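Local coordinates for fucoxanthin chlorophyll a/c-binding protein Lhcq10 (Chaetoceros gracilis, PDB 6L4U) that probably harvests light for photosystem I as a diatom antenna protein, binding chlorophyll a, chlorophyll c1 and fucoxanthin around its helices, at residues A122-E127 and V236-D241; F167-D172 and P181-D186. All blocks are in the same frame, centred on the assembly; numbering follows the deposited sequence.

Interaction 1: residues A122-E127 and V236-D241. With A86 ((3S,3'S,5R,5'R,6S,6'R,8'R)-3,5'-dihydroxy-8-oxo-6',7'-didehydro-5,5',6,6',7,8-hexahydro-5,6-epoxy-beta,beta-caroten-3'- yl acetate), chain B.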
loop_
_atom_site.group_PDB
_atom_site.type_symbol
_atom_site.label_atom_id
_atom_site.label_comp_id
_atom_site.label_asym_id
_atom_site.label_seq_id
_atom_site.Cartn_x
_atom_site.Cartn_y
_atom_site.Cartn_z
ATOM N N ALA Z 122 -46.217 91.610 -43.866
ATOM C CA ALA Z 122 -44.764 91.656 -43.752
ATOM C C ALA Z 122 -44.081 92.466 -44.852
ATOM O O ALA Z 122 -43.292 93.353 -44.505
ATOM C CB ALA Z 122 -44.171 90.232 -43.642
ATOM N N GLY Z 123 -44.326 92.255 -46.167
ATOM C CA GLY Z 123 -45.194 91.311 -46.886
ATOM C C GLY Z 123 -44.368 90.141 -47.392
ATOM O O GLY Z 123 -44.227 89.147 -46.679
ATOM N N SER Z 124 -43.911 90.236 -48.652
ATOM C CA SER Z 124 -42.656 89.648 -49.098
ATOM C C SER Z 124 -42.745 88.115 -49.065
ATOM O O SER Z 124 -42.223 87.506 -48.125
ATOM C CB SER Z 124 -41.599 90.161 -48.123
ATOM O OG SER Z 124 -41.010 91.343 -48.576
ATOM N N PRO Z 125 -43.417 87.484 -50.037
ATOM C CA PRO Z 125 -44.132 86.172 -49.823
ATOM C C PRO Z 125 -43.301 85.010 -49.277
ATOM O O PRO Z 125 -43.888 84.120 -48.644
ATOM C CB PRO Z 125 -44.694 85.844 -51.221
ATOM C CG PRO Z 125 -44.110 86.856 -52.166
ATOM C CD PRO Z 125 -43.687 88.045 -51.370
ATOM N N PRO Z 126 -41.971 84.930 -49.480
ATOM C CA PRO Z 126 -41.211 83.954 -48.668
ATOM C C PRO Z 126 -41.234 84.220 -47.168
ATOM O O PRO Z 126 -41.232 83.261 -46.386
ATOM C CB PRO Z 126 -39.785 84.045 -49.233
ATOM C CG PRO Z 126 -39.797 85.152 -50.174
ATOM C CD PRO Z 126 -41.175 85.265 -50.675
ATOM N N GLU Z 127 -41.250 85.481 -46.736
ATOM C CA GLU Z 127 -41.535 85.782 -45.334
ATOM C C GLU Z 127 -42.964 85.436 -44.971
ATOM O O GLU Z 127 -43.240 85.139 -43.801
ATOM C CB GLU Z 127 -41.236 87.257 -45.078
ATOM C CG GLU Z 127 -39.800 87.495 -44.704
ATOM C CD GLU Z 127 -39.033 88.100 -45.847
ATOM O OE1 GLU Z 127 -39.502 87.934 -46.995
ATOM O OE2 GLU Z 127 -37.952 88.677 -45.627
ATOM N N VAL Z 236 -36.363 95.040 -57.259
ATOM C CA VAL Z 236 -37.768 94.677 -57.125
ATOM C C VAL Z 236 -37.962 93.694 -55.976
ATOM O O VAL Z 236 -38.954 93.763 -55.239
ATOM C CB VAL Z 236 -38.274 94.114 -58.468
ATOM C CG1 VAL Z 236 -39.735 93.705 -58.385
ATOM C CG2 VAL Z 236 -38.068 95.135 -59.576
ATOM N N VAL Z 237 -37.002 92.809 -55.770
ATOM C CA VAL Z 237 -37.161 91.654 -54.894
ATOM C C VAL Z 237 -36.539 91.965 -53.534
ATOM O O VAL Z 237 -35.366 92.358 -53.479
ATOM C CB VAL Z 237 -36.527 90.408 -55.529
ATOM C CG1 VAL Z 237 -36.624 89.268 -54.618
ATOM C CG2 VAL Z 237 -37.214 90.081 -56.850
ATOM N N PRO Z 238 -37.276 91.793 -52.427
ATOM C CA PRO Z 238 -36.872 92.385 -51.141
ATOM C C PRO Z 238 -35.958 91.576 -50.223
ATOM O O PRO Z 238 -35.939 91.874 -49.022
ATOM C CB PRO Z 238 -38.220 92.630 -50.457
ATOM C CG PRO Z 238 -39.080 91.569 -51.017
ATOM C CD PRO Z 238 -38.686 91.364 -52.415
ATOM N N HIS Z 239 -35.240 90.565 -50.733
ATOM C CA HIS Z 239 -34.128 89.893 -50.034
ATOM C C HIS Z 239 -34.576 89.210 -48.733
ATOM O O HIS Z 239 -34.316 89.685 -47.623
ATOM C CB HIS Z 239 -32.970 90.865 -49.770
ATOM C CG HIS Z 239 -31.699 90.188 -49.365
ATOM N ND1 HIS Z 239 -30.671 90.849 -48.727
ATOM C CD2 HIS Z 239 -31.286 88.907 -49.516
ATOM C CE1 HIS Z 239 -29.684 90.002 -48.495
ATOM N NE2 HIS Z 239 -30.032 88.816 -48.960
ATOM N N TYR Z 240 -35.311 88.102 -48.916
ATOM C CA TYR Z 240 -35.843 87.325 -47.793
ATOM C C TYR Z 240 -34.753 86.784 -46.873
ATOM O O TYR Z 240 -34.981 86.713 -45.658
ATOM C CB TYR Z 240 -36.710 86.180 -48.318
ATOM C CG TYR Z 240 -36.823 84.958 -47.439
ATOM C CD1 TYR Z 240 -37.634 84.959 -46.309
ATOM C CD2 TYR Z 240 -36.150 83.787 -47.764
ATOM C CE1 TYR Z 240 -37.753 83.833 -45.514
ATOM C CE2 TYR Z 240 -36.261 82.661 -46.982
ATOM C CZ TYR Z 240 -37.062 82.687 -45.857
ATOM O OH TYR Z 240 -37.173 81.560 -45.074
ATOM N N ASP Z 241 -33.603 86.342 -47.430
ATOM C CA ASP Z 241 -32.351 86.205 -46.661
ATOM C C ASP Z 241 -32.429 85.197 -45.501
ATOM O O ASP Z 241 -31.630 85.222 -44.563
ATOM C CB ASP Z 241 -31.927 87.665 -46.388
ATOM C CG ASP Z 241 -32.204 88.231 -45.014
ATOM O OD1 ASP Z 241 -32.910 87.752 -44.115
ATOM O OD2 ASP Z 241 -32.089 89.475 -45.047
HETATM C C A86 B . -35.365 75.959 -62.186
HETATM O O A86 B . -44.256 76.373 -53.090
HETATM C C1 A86 B . -35.868 74.489 -62.078
HETATM C C10 A86 B . -42.538 76.771 -55.224
HETATM C C11 A86 B . -43.828 77.414 -55.082
HETATM C C12 A86 B . -44.543 78.063 -56.240
HETATM C C13 A86 B . -44.401 77.363 -53.710
HETATM C C14 A86 B . -45.215 78.639 -52.997
HETATM C C15 A86 B . -44.432 79.997 -52.929
HETATM C C16 A86 B . -43.637 80.314 -51.669
HETATM C C17 A86 B . -44.469 80.933 -50.549
HETATM C C18 A86 B . -45.122 82.158 -50.985
HETATM C C19 A86 B . -46.061 81.894 -52.214
HETATM C C2 A86 B . -36.872 74.055 -61.191
HETATM C C20 A86 B . -45.272 81.138 -53.406
HETATM C C21 A86 B . -46.469 80.769 -54.365
HETATM C C22 A86 B . -42.989 79.045 -51.045
HETATM C C23 A86 B . -42.478 81.229 -52.033
HETATM C C24 A86 B . -35.297 73.397 -62.936
HETATM C C25 A86 B . -33.929 73.327 -63.284
HETATM C C26 A86 B . -33.528 72.033 -64.196
HETATM C C27 A86 B . -32.799 72.151 -65.393
HETATM C C28 A86 B . -32.351 73.473 -65.889
HETATM C C29 A86 B . -32.468 70.801 -66.194
HETATM C C3 A86 B . -37.588 74.865 -60.209
HETATM C C30 A86 B . -31.446 70.872 -67.231
HETATM C C31 A86 B . -30.443 70.990 -68.240
HETATM C C32 A86 B . -28.945 71.120 -67.853
HETATM C C33 A86 B . -28.133 72.247 -68.531
HETATM C C34 A86 B . -28.635 72.707 -69.909
HETATM C C35 A86 B . -30.165 72.872 -69.928
HETATM C C36 A86 B . -30.814 71.514 -69.635
HETATM C C37 A86 B . -32.347 71.667 -69.726
HETATM C C38 A86 B . -27.017 73.904 -71.222
HETATM C C39 A86 B . -26.127 75.152 -71.486
HETATM C C4 A86 B . -38.950 74.602 -60.020
HETATM C C40 A86 B . -28.853 71.340 -66.318
HETATM C C41 A86 B . -28.257 69.772 -68.185
HETATM C C5 A86 B . -39.780 75.449 -58.863
HETATM C C6 A86 B . -40.567 74.641 -58.031
HETATM C C7 A86 B . -40.600 73.066 -58.265
HETATM C C8 A86 B . -41.417 75.237 -56.806
HETATM C C9 A86 B . -41.721 76.641 -56.529
HETATM O O1 A86 B . -44.104 80.685 -54.195
HETATM O O2 A86 B . -45.894 82.666 -49.920
HETATM O O3 A86 B . -30.408 70.587 -70.607
HETATM O O4 A86 B . -28.052 73.950 -70.219
HETATM O O5 A86 B . -26.843 72.922 -71.840
#
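Pro126 lays its CB over one face of the Tyr240 ring, 3.9 Å from the ring centroid and 22° off the ring normal, a CH-pi contact displaced toward the rim. Its CB comes closest to Tyr240 CG, at 3.6 Å, while its CG leans on Tyr240 CB. The phenol is carried there because CG of Tyr240 stands roughly anti to the backbone N (chi1 153°). Glu127 approaches the same ring at its edge: its CG lies in the ring plane, its carboxylate stands nearly perpendicular to the ring (86°), and CD comes within 3.5 Å of Tyr240 CD1. A bend at chi2 lets OE2 run on to Tyr240 CA, 3.3 Å away. Across the contact the carboxylate thus meets Tyr240 by close packing, and its OE1 lies only 3.0 Å from the carbonyl oxygen of Ser124, two acceptors facing each other; this, with Asp241 not far off, might raise its affinity for a proton. Replacing Glu127 by an alanine removes the carboxylate and is likely to leave the CD1 edge of Tyr240 without its neighbour, opening a gap beside the ring. Ser124 extends the contact, its OG reaching Pro238 CG at 3.1 Å. The Tyr240 hydroxyl is hydrogen-bonded with Asp130 and, weakly, with the carbonyl oxygen of Glu243. Behind the contact, Pro125 and Pro126 pack on Tyr98 of helix 73-102, and the carbonyl oxygen of Pro125 accepts a hydrogen bond from the O2 hydroxyl of a fucoxanthin-type carotenoid, 2.8 Å away. The short helix 125-130, between two membrane helices of the chlorophyll a/b-binding fold, is thereby joined to the segment after helix 196-223 beside a carotenoid end-group site.

Interaction 2: residues F167-D172 and P181-D186; sequences FPNFSD and PLNLYD. With KC1 (Chlorophyll c1), chain C.
One face of the Phe167 ring is covered by Leu184, whose CD2 sits 3.4 Å from the centroid and almost exactly on the ring normal, a CH-pi contact equidistant from all six carbons. Leu184 holds its CG anti to the backbone N (chi1 -171°), which lifts the methyl up to the ring. The Phe170 ring receives the carbonyl oxygen of Leu182 at its edge, in plane, with CD2 and O 3.9 Å apart; Phe150 of helix 137-153 meets it edge-to-face. The Tyr185 ring lies between CBD of chlorophyll c1 on one face and OD1 of Asp186 on the other. Its OH is modelled at bonding distance from the pigment's CAA, but a real covalent link is doubtful. Asn169 and Asn183 cross at about a right angle, and ND2 of Asn169 gives OD1 of Asn183 a weak, bent hydrogen bond of 3.2 Å. Asn183 ND2 faces the backbone N of Phe170 at 3.1 Å, two donors, so the amide may be modelled the other way round. The backbone N of Phe167 hydrogen-bonds OBD of the pigment at a very short 2.5 Å, and the paired loop segments form one wall of a chlorophyll c1 pocket in the light-harvesting fold.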
loop_
_atom_site.group_PDB
_atom_site.type_symbol
_atom_site.label_atom_id
_atom_site.label_comp_id
_atom_site.label_asym_id
_atom_site.label_seq_id
_atom_site.Cartn_x
_atom_site.Cartn_y
_atom_site.Cartn_z
ATOM N N PHE Z 167 -54.108 63.610 -64.007
ATOM C CA PHE Z 167 -54.623 63.359 -62.673
ATOM C C PHE Z 167 -55.874 62.498 -62.769
ATOM O O PHE Z 167 -56.794 62.833 -63.523
ATOM C CB PHE Z 167 -54.940 64.657 -61.948
ATOM C CG PHE Z 167 -54.831 64.556 -60.461
ATOM C CD1 PHE Z 167 -55.931 64.210 -59.693
ATOM C CD2 PHE Z 167 -53.628 64.804 -59.826
ATOM C CE1 PHE Z 167 -55.831 64.114 -58.319
ATOM C CE2 PHE Z 167 -53.522 64.711 -58.454
ATOM C CZ PHE Z 167 -54.625 64.366 -57.701
ATOM N N PRO Z 168 -55.930 61.377 -62.056
ATOM C CA PRO Z 168 -57.141 60.551 -62.070
ATOM C C PRO Z 168 -58.289 61.264 -61.382
ATOM O O PRO Z 168 -58.103 61.943 -60.368
ATOM C CB PRO Z 168 -56.719 59.297 -61.300
ATOM C CG PRO Z 168 -55.548 59.743 -60.474
ATOM C CD PRO Z 168 -54.841 60.766 -61.279
ATOM N N ASN Z 169 -59.480 61.144 -61.962
ATOM C CA ASN Z 169 -60.631 61.748 -61.315
ATOM C C ASN Z 169 -61.113 61.055 -60.055
ATOM O O ASN Z 169 -60.998 59.841 -59.883
ATOM C CB ASN Z 169 -61.814 62.031 -62.250
ATOM C CG ASN Z 169 -61.437 62.446 -63.650
ATOM O OD1 ASN Z 169 -60.994 61.714 -64.523
ATOM N ND2 ASN Z 169 -61.438 63.770 -63.775
ATOM N N PHE Z 170 -61.627 61.890 -59.145
ATOM C CA PHE Z 170 -62.099 61.448 -57.841
ATOM C C PHE Z 170 -63.386 60.643 -57.929
ATOM O O PHE Z 170 -63.678 59.879 -57.005
ATOM C CB PHE Z 170 -62.326 62.652 -56.927
ATOM C CG PHE Z 170 -61.066 63.290 -56.426
ATOM C CD1 PHE Z 170 -59.947 62.526 -56.145
ATOM C CD2 PHE Z 170 -61.007 64.661 -56.220
ATOM C CE1 PHE Z 170 -58.785 63.118 -55.678
ATOM C CE2 PHE Z 170 -59.852 65.259 -55.754
ATOM C CZ PHE Z 170 -58.740 64.487 -55.483
ATOM N N SER Z 171 -64.185 60.840 -58.989
ATOM C CA SER Z 171 -65.374 60.020 -59.231
ATOM C C SER Z 171 -65.101 58.539 -59.355
ATOM O O SER Z 171 -65.958 57.733 -58.972
ATOM C CB SER Z 171 -66.101 60.444 -60.498
ATOM O OG SER Z 171 -67.485 60.207 -60.394
ATOM N N ASP Z 172 -63.984 58.159 -59.957
ATOM C CA ASP Z 172 -63.755 56.747 -60.153
ATOM C C ASP Z 172 -62.825 56.210 -59.064
ATOM O O ASP Z 172 -62.649 56.830 -58.009
ATOM C CB ASP Z 172 -63.233 56.404 -61.555
ATOM C CG ASP Z 172 -63.911 57.184 -62.670
ATOM O OD1 ASP Z 172 -63.662 58.382 -62.885
ATOM O OD2 ASP Z 172 -64.963 56.678 -63.101
ATOM N N PRO Z 181 -67.927 66.085 -54.716
ATOM C CA PRO Z 181 -68.654 66.521 -55.920
ATOM C C PRO Z 181 -67.794 66.726 -57.159
ATOM O O PRO Z 181 -68.117 66.201 -58.230
ATOM C CB PRO Z 181 -69.296 67.845 -55.478
ATOM C CG PRO Z 181 -68.508 68.291 -54.298
ATOM C CD PRO Z 181 -68.110 67.033 -53.603
ATOM N N LEU Z 182 -66.710 67.483 -57.037
ATOM C CA LEU Z 182 -65.941 67.912 -58.195
ATOM C C LEU Z 182 -64.666 67.095 -58.358
ATOM O O LEU Z 182 -64.236 66.363 -57.463
ATOM C CB LEU Z 182 -65.594 69.399 -58.099
ATOM C CG LEU Z 182 -66.734 70.379 -57.853
ATOM C CD1 LEU Z 182 -66.194 71.783 -57.643
ATOM C CD2 LEU Z 182 -67.710 70.332 -59.012
ATOM N N ASN Z 183 -64.061 67.236 -59.532
ATOM C CA ASN Z 183 -62.769 66.651 -59.845
ATOM C C ASN Z 183 -61.706 67.739 -59.864
ATOM O O ASN Z 183 -62.004 68.934 -59.860
ATOM C CB ASN Z 183 -62.816 65.920 -61.187
ATOM C CG ASN Z 183 -63.630 64.658 -61.123
ATOM O OD1 ASN Z 183 -64.158 64.194 -62.133
ATOM N ND2 ASN Z 183 -63.718 64.073 -59.935
ATOM N N LEU Z 184 -60.446 67.307 -59.882
ATOM C CA LEU Z 184 -59.351 68.269 -59.812
ATOM C C LEU Z 184 -59.107 68.936 -61.161
ATOM O O LEU Z 184 -58.818 70.136 -61.219
ATOM C CB LEU Z 184 -58.080 67.580 -59.317
ATOM C CG LEU Z 184 -56.916 68.515 -58.994
ATOM C CD1 LEU Z 184 -57.265 69.391 -57.802
ATOM C CD2 LEU Z 184 -55.635 67.742 -58.743
ATOM N N TYR Z 185 -59.236 68.184 -62.253
ATOM C CA TYR Z 185 -58.944 68.706 -63.586
ATOM C C TYR Z 185 -60.151 69.422 -64.192
ATOM O O TYR Z 185 -60.045 70.577 -64.609
ATOM C CB TYR Z 185 -58.457 67.562 -64.487
ATOM C CG TYR Z 185 -58.223 67.911 -65.948
ATOM C CD1 TYR Z 185 -57.663 69.132 -66.332
ATOM C CD2 TYR Z 185 -58.540 66.999 -66.943
ATOM C CE1 TYR Z 185 -57.472 69.440 -67.659
ATOM C CE2 TYR Z 185 -58.332 67.290 -68.271
ATOM C CZ TYR Z 185 -57.790 68.509 -68.625
ATOM O OH TYR Z 185 -57.578 68.806 -69.952
ATOM N N ASP Z 186 -61.294 68.750 -64.279
ATOM C CA ASP Z 186 -62.491 69.346 -64.869
ATOM C C ASP Z 186 -63.597 69.352 -63.822
ATOM O O ASP Z 186 -64.457 68.459 -63.806
ATOM C CB ASP Z 186 -62.916 68.606 -66.135
ATOM C CG ASP Z 186 -62.083 68.997 -67.342
ATOM O OD1 ASP Z 186 -61.181 69.846 -67.189
ATOM O OD2 ASP Z 186 -62.329 68.455 -68.439
HETATM N NB KC1 C . -52.298 72.902 -68.605
HETATM N ND KC1 C . -53.356 70.162 -65.807
HETATM C C1A KC1 C . -54.205 69.158 -68.714
HETATM C C1B KC1 C . -52.556 72.885 -69.905
HETATM C C1C KC1 C . -51.552 73.714 -65.758
HETATM C C1D KC1 C . -53.206 69.987 -64.395
HETATM C C2A KC1 C . -54.718 68.614 -70.031
HETATM C C2B KC1 C . -52.093 74.062 -70.661
HETATM C C2C KC1 C . -51.361 74.428 -64.474
HETATM C C2D KC1 C . -53.642 68.679 -63.860
HETATM C C3A KC1 C . -54.339 69.721 -70.994
HETATM C C3B KC1 C . -51.474 74.888 -69.608
HETATM C C3C KC1 C . -51.760 73.455 -63.451
HETATM C C3D KC1 C . -54.091 68.025 -65.122
HETATM C C4A KC1 C . -53.690 70.663 -70.036
HETATM C C4B KC1 C . -51.661 74.059 -68.366
HETATM C C4C KC1 C . -52.170 72.287 -64.290
HETATM C C4D KC1 C . -53.873 68.924 -66.155
HETATM C CAA KC1 C . -56.243 68.510 -70.096
HETATM C CAB KC1 C . -50.851 76.214 -69.875
HETATM C CAC KC1 C . -51.781 73.711 -61.952
HETATM C CAD KC1 C . -54.670 66.791 -65.712
HETATM C CBA KC1 C . -56.687 67.833 -71.386
HETATM C CBB KC1 C . -50.364 77.055 -68.994
HETATM C CBC KC1 C . -50.846 72.859 -61.129
HETATM C CBD KC1 C . -54.823 66.992 -67.162
HETATM C CED KC1 C . -52.328 64.913 -69.200
HETATM C CGA KC1 C . -55.997 66.502 -71.586
HETATM C CGD KC1 C . -54.181 65.885 -67.934
HETATM C CHA KC1 C . -54.326 68.371 -67.441
HETATM C CHB KC1 C . -53.233 71.779 -70.580
HETATM C CHC KC1 C . -51.221 74.428 -67.010
HETATM C CHD KC1 C . -52.658 71.078 -63.593
HETATM C CMA KC1 C . -53.344 69.251 -72.037
HETATM C CMB KC1 C . -52.228 74.344 -72.124
HETATM C CMC KC1 C . -50.864 75.818 -64.223
HETATM C CMD KC1 C . -53.678 68.046 -62.498
HETATM N NA KC1 C . -53.632 70.306 -68.752
HETATM N NC KC1 C . -52.036 72.464 -65.638
HETATM O O1A KC1 C . -55.132 66.362 -72.437
HETATM O O1D KC1 C . -54.828 64.888 -68.205
HETATM O O2A KC1 C . -56.373 65.358 -70.774
HETATM O O2D KC1 C . -52.811 65.972 -68.390
HETATM O OBD KC1 C . -54.993 65.724 -65.079
HETATM MG MG KC1 C . -53.006 71.572 -67.228
#

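How the interactions relate
Interactions 1 and 2 lie on opposite sides of the chain's centre, their own centres 35 Å apart and their nearest atoms about 22 Å apart, without touching. Both are partly buried, and neither is touched by another protein chain. Interaction 1 joins parts far apart in sequence, the connection between helices 73-102 and 137-153 and the tail after helix 196-223; by the family's topology it probably faces the lumen. Interaction 2 is local, folding the long loop between helices 137-153 and 196-223 back on itself, probably toward the stroma. Proline, tyrosine and carboxylate packing dominates the first, aliphatic-aromatic and amide contacts the second; the first borders a carotenoid end, the second a chlorophyll c1, a carotenoid and a chlorophyll a.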